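PDB 3IFR: carbohydrate kinase, FGGY from Rhodospirillum rubrum, which probably phosphorylates D-xylulose with ATP, acting as a xylulokinase of the FGGY family of carbohydrate kinases. Local coordinates for residues A[249-254]-A[288-293]; A[437-442]-A[456-461]. All blocks are in the same frame, centred on the assembly; numbering follows the deposited sequence.

Interaction 1: A[249-254]-A[288-293]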
loop_
_atom_site.group_PDB
_atom_site.type_symbol
_atom_site.label_atom_id
_atom_site.label_comp_id
_atom_site.label_asym_id
_atom_site.label_seq_id
_atom_site.Cartn_x
_atom_site.Cartn_y
_atom_site.Cartn_z
ATOM N N SER A 249 -0.704 -7.362 -1.149
ATOM C CA SER A 249 -0.579 -7.597 0.286
ATOM C C SER A 249 -1.946 -7.833 0.916
ATOM O O SER A 249 -2.095 -8.718 1.753
ATOM C CB SER A 249 0.132 -6.456 1.003
ATOM O OG SER A 249 1.476 -6.804 1.228
ATOM N N ALA A 250 -2.955 -7.060 0.521
ATOM C CA ALA A 250 -4.285 -7.287 1.101
ATOM C C ALA A 250 -4.761 -8.715 0.768
ATOM O O ALA A 250 -5.125 -9.478 1.641
ATOM C CB ALA A 250 -5.277 -6.253 0.636
ATOM N N LEU A 251 -4.731 -9.074 -0.497
ATOM C CA LEU A 251 -5.024 -10.446 -0.933
ATOM C C LEU A 251 -4.322 -11.515 -0.097
ATOM O O LEU A 251 -4.932 -12.433 0.380
ATOM C CB LEU A 251 -4.575 -10.604 -2.383
ATOM C CG LEU A 251 -4.922 -11.971 -2.953
ATOM C CD1 LEU A 251 -6.425 -12.206 -2.810
ATOM C CD2 LEU A 251 -4.441 -12.086 -4.413
ATOM N N ALA A 252 -3.023 -11.394 0.075
ATOM C CA ALA A 252 -2.258 -12.376 0.861
ATOM C C ALA A 252 -2.736 -12.425 2.277
ATOM O O ALA A 252 -2.663 -13.472 2.929
ATOM C CB ALA A 252 -0.733 -12.056 0.818
ATOM N N ALA A 253 -3.206 -11.305 2.791
ATOM C CA ALA A 253 -3.748 -11.328 4.143
ATOM C C ALA A 253 -5.164 -11.922 4.168
ATOM O O ALA A 253 -5.784 -12.021 5.215
ATOM C CB ALA A 253 -3.692 -9.941 4.806
ATOM N N GLY A 254 -5.660 -12.333 3.012
ATOM C CA GLY A 254 -6.992 -12.901 2.924
ATOM C C GLY A 254 -8.122 -11.903 2.812
ATOM O O GLY A 254 -9.227 -12.183 3.242
ATOM N N TYR A 288 -8.613 -0.871 -8.028
ATOM C CA TYR A 288 -9.299 -2.110 -8.334
ATOM C C TYR A 288 -8.718 -3.188 -7.445
ATOM O O TYR A 288 -7.521 -3.183 -7.178
ATOM C CB TYR A 288 -9.091 -2.504 -9.780
ATOM C CG TYR A 288 -9.757 -1.557 -10.754
ATOM C CD1 TYR A 288 -11.083 -1.723 -11.110
ATOM C CD2 TYR A 288 -9.047 -0.502 -11.325
ATOM C CE1 TYR A 288 -11.691 -0.860 -12.003
ATOM C CE2 TYR A 288 -9.645 0.360 -12.220
ATOM C CZ TYR A 288 -10.966 0.181 -12.549
ATOM O OH TYR A 288 -11.552 1.041 -13.424
ATOM N N HIS A 289 -9.540 -4.125 -6.970
ATOM C CA HIS A 289 -8.955 -5.281 -6.306
ATOM C C HIS A 289 -8.275 -6.167 -7.344
ATOM O O HIS A 289 -8.500 -6.010 -8.538
ATOM C CB HIS A 289 -10.024 -6.088 -5.612
ATOM C CG HIS A 289 -9.495 -6.944 -4.513
ATOM N ND1 HIS A 289 -10.132 -7.070 -3.294
ATOM C CD2 HIS A 289 -8.385 -7.705 -4.432
ATOM C CE1 HIS A 289 -9.435 -7.878 -2.517
ATOM N NE2 HIS A 289 -8.366 -8.259 -3.184
ATOM N N LEU A 290 -7.443 -7.108 -6.905
ATOM C CA LEU A 290 -6.931 -8.108 -7.841
ATOM C C LEU A 290 -8.079 -9.060 -8.146
ATOM O O LEU A 290 -8.242 -9.507 -9.283
ATOM C CB LEU A 290 -5.724 -8.869 -7.297
ATOM C CG LEU A 290 -4.565 -8.031 -6.742
ATOM C CD1 LEU A 290 -3.364 -8.866 -6.329
ATOM C CD2 LEU A 290 -4.169 -7.001 -7.780
ATOM N N VAL A 291 -8.899 -9.342 -7.141
ATOM C CA VAL A 291 -10.075 -10.187 -7.360
ATOM C C VAL A 291 -11.073 -9.562 -8.359
ATOM O O VAL A 291 -11.601 -8.470 -8.158
ATOM C CB VAL A 291 -10.760 -10.567 -6.032
ATOM C CG1 VAL A 291 -11.953 -11.446 -6.295
ATOM C CG2 VAL A 291 -9.799 -11.296 -5.126
ATOM N N PRO A 292 -11.315 -10.260 -9.464
ATOM C CA PRO A 292 -12.099 -9.715 -10.566
ATOM C C PRO A 292 -13.438 -9.286 -10.080
ATOM O O PRO A 292 -14.095 -10.067 -9.444
ATOM C CB PRO A 292 -12.245 -10.911 -11.487
ATOM C CG PRO A 292 -10.985 -11.711 -11.235
ATOM C CD PRO A 292 -10.762 -11.585 -9.773
ATOM N N GLY A 293 -13.845 -8.062 -10.342
ATOM C CA GLY A 293 -15.180 -7.673 -9.968
ATOM C C GLY A 293 -15.188 -6.811 -8.736
ATOM O O GLY A 293 -16.131 -6.070 -8.490
#
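Leu251, on the last turn of helix 245-252, spreads its two methyls over consecutive residues of the loop 288-293. Leu251 CD2 reaches Leu290 CD1 at 3.9 Å, methyl to methyl, with the two leucine side chains running obliquely to one another. Leu251 CD1 lies 4.2 Å from Val291 CG2, where the side chains cross at about a right angle, and also comes near the imidazole of His289 at a slant. Leu251 holds its CG anti to the backbone N (chi1 -176°), which carries the fork off the helix toward the loop. On the loop side, Val291 CG2 sits 3.8 Å above one face of the His289 ring, offset toward its rim, and the two residues line the same side of Leu251. No hydrogen bond crosses the contact.

Further out, Ile247 packs on His289 and Leu290, while from helix 437-448 Trp443 touches Leu251 and Val444 touches Leu290. Helix 245-252 ends in a Schellman motif: Gly254 takes positive phi, and Gly254 N bonds to Leu251 O at 2.7 Å. Helix 245-252 leads from strand 238-244 of one sheet to strand 260-265 of the other, the kind of interdomain connection expected in the two-domain actin-like ATPase fold.

Interaction 2: A[437-442]-A[456-461]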
loop_
_atom_site.group_PDB
_atom_site.type_symbol
_atom_site.label_atom_id
_atom_site.label_comp_id
_atom_site.label_asym_id
_atom_site.label_seq_id
_atom_site.Cartn_x
_atom_site.Cartn_y
_atom_site.Cartn_z
ATOM N N SER A 437 4.065 -8.734 -0.322
ATOM C CA SER A 437 3.287 -8.582 -1.543
ATOM C C SER A 437 3.582 -9.677 -2.557
ATOM O O SER A 437 2.742 -9.980 -3.431
ATOM C CB SER A 437 3.603 -7.233 -2.199
ATOM O OG SER A 437 3.535 -6.143 -1.300
ATOM N N ALA A 438 4.771 -10.264 -2.466
ATOM C CA ALA A 438 5.177 -11.249 -3.477
ATOM C C ALA A 438 4.203 -12.375 -3.453
ATOM O O ALA A 438 3.898 -12.954 -4.494
ATOM C CB ALA A 438 6.567 -11.777 -3.237
ATOM N N VAL A 439 3.708 -12.671 -2.250
ATOM C CA VAL A 439 2.690 -13.702 -2.063
ATOM C C VAL A 439 1.347 -13.407 -2.746
ATOM O O VAL A 439 0.718 -14.314 -3.335
ATOM C CB VAL A 439 2.392 -13.979 -0.568
ATOM C CG1 VAL A 439 1.186 -14.896 -0.480
ATOM C CG2 VAL A 439 3.613 -14.560 0.144
ATOM N N GLY A 440 0.872 -12.162 -2.613
ATOM C CA GLY A 440 -0.340 -11.745 -3.295
ATOM C C GLY A 440 -0.089 -11.973 -4.776
ATOM O O GLY A 440 -0.983 -12.354 -5.537
ATOM N N ALA A 441 1.147 -11.749 -5.205
ATOM C CA ALA A 441 1.467 -11.906 -6.637
ATOM C C ALA A 441 1.554 -13.362 -7.117
ATOM O O ALA A 441 0.985 -13.688 -8.151
ATOM C CB ALA A 441 2.723 -11.087 -7.049
ATOM N N ALA A 442 2.230 -14.241 -6.376
ATOM C CA ALA A 442 2.201 -15.659 -6.731
ATOM C C ALA A 442 0.742 -16.102 -6.872
ATOM O O ALA A 442 0.406 -16.861 -7.775
ATOM C CB ALA A 442 2.881 -16.492 -5.696
ATOM N N ASP A 456 -9.646 -16.714 -1.948
ATOM C CA ASP A 456 -9.842 -17.495 -0.777
ATOM C C ASP A 456 -8.635 -18.259 -0.216
ATOM O O ASP A 456 -8.292 -18.182 0.936
ATOM C CB ASP A 456 -10.873 -18.517 -1.219
ATOM C CG ASP A 456 -11.829 -18.828 -0.187
ATOM O OD1 ASP A 456 -12.480 -17.942 0.337
ATOM O OD2 ASP A 456 -11.915 -20.006 0.118
ATOM N N ASP A 457 -8.000 -19.023 -1.070
ATOM C CA ASP A 457 -7.043 -19.976 -0.616
ATOM C C ASP A 457 -5.658 -19.454 -0.310
ATOM O O ASP A 457 -4.853 -20.144 0.261
ATOM C CB ASP A 457 -7.064 -21.148 -1.550
ATOM C CG ASP A 457 -8.214 -21.991 -1.306
ATOM O OD1 ASP A 457 -8.305 -22.461 -0.185
ATOM O OD2 ASP A 457 -9.052 -22.156 -2.188
ATOM N N VAL A 458 -5.421 -18.205 -0.657
ATOM C CA VAL A 458 -4.160 -17.571 -0.466
ATOM C C VAL A 458 -3.642 -17.754 0.945
ATOM O O VAL A 458 -2.476 -17.763 1.188
ATOM C CB VAL A 458 -4.261 -16.089 -0.763
ATOM C CG1 VAL A 458 -5.102 -15.398 0.246
ATOM C CG2 VAL A 458 -2.958 -15.484 -0.816
ATOM N N THR A 459 -4.538 -17.856 1.883
ATOM C CA THR A 459 -4.151 -17.712 3.250
ATOM C C THR A 459 -3.407 -18.892 3.856
ATOM O O THR A 459 -2.874 -18.779 4.922
ATOM C CB THR A 459 -5.326 -17.305 4.094
ATOM O OG1 THR A 459 -4.995 -16.104 4.809
ATOM C CG2 THR A 459 -5.670 -18.395 5.023
ATOM N N ALA A 460 -3.359 -19.982 3.106
ATOM C CA ALA A 460 -2.523 -21.129 3.350
ATOM C C ALA A 460 -1.083 -20.760 3.282
ATOM O O ALA A 460 -0.258 -21.534 3.648
ATOM C CB ALA A 460 -2.803 -22.200 2.366
ATOM N N LEU A 461 -0.787 -19.574 2.793
ATOM C CA LEU A 461 0.572 -19.142 2.613
ATOM C C LEU A 461 0.941 -18.153 3.635
ATOM O O LEU A 461 2.046 -17.724 3.672
ATOM C CB LEU A 461 0.730 -18.479 1.273
ATOM C CG LEU A 461 1.485 -19.134 0.163
ATOM C CD1 LEU A 461 1.813 -20.531 0.441
ATOM C CD2 LEU A 461 0.729 -18.994 -1.044
#
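Ser437 OG is gripped twice, by a hydrogen bond with Asp245 O and a weaker one with Ser249 OG. Both partners belong to helix 245-252, so the first turn of helix 437-448 is tied to it just before Val439, which meets Val458 and Leu461.

The contact itself is apolar and turns on one methyl. Val439 CG1 is 4.0 Å from Leu461 CB and 4.2 Å from Val458 CG2, and Leu461 CD2 approaches the same methyl at a similar range. This one methyl thus touches both side chains of the short 3-10 segment, with Val439 and Leu461 meeting at a slant. Its place follows from chi1 of 171°: CG1 stands anti to the backbone N and is directed out from the helix toward 456-461. Both torsions of Leu461 lie far from staggered values, so the positions of its methyls are doubtful.

Within 456-461, Leu461 N bonds to Val458 O at 3.0 Å; this tight turn, three residues long, brings Val458 and Leu461 to the same side. Asp457 OD2 takes a hydrogen bond from Gly454 N at the entrance to the segment. On the helix, Ala442 N to Ala438 O spans 2.8 Å in a regular turn.

Trp443, one turn beyond Val439, touches Asp457, Val458 and Leu461 and extends the apolar surface. Elsewhere on the helix, Ala438 and Ala442 pack on strands 8-14 and 18-25, and Ala441 on strand 77-84. These small residues are consistent with a close approach. Helix 437-448 thus lies against the N-terminal sheet while its chain continues through the 3-10 segment into strand 463-468, at the edge of the second sheet, a place at the domain interface expected for the actin-like fold of FGGY kinases.

In the fold
Both contacts are buried, apolar and without a hydrogen bond between their segments, and their centres lie about 9 Å apart. Interaction 1 involves the end of helix 245-252; interaction 2, farther from the centre of the chain, involves helix 437-448. They adjoin directly: Leu251 CD2 packs on Gly440 O at 3.6 Å, and Ala252 CA on Val458 CG2 at 3.6 Å. The two helices thus touch each other, and each meets a separate segment: an irregular loop for one, a 3-10 segment for the other. A histidine ring borders the first contact, whereas aliphatic side chains alone meet across the second. Each contact has one partly exposed residue, Val291 and Leu461 respectively.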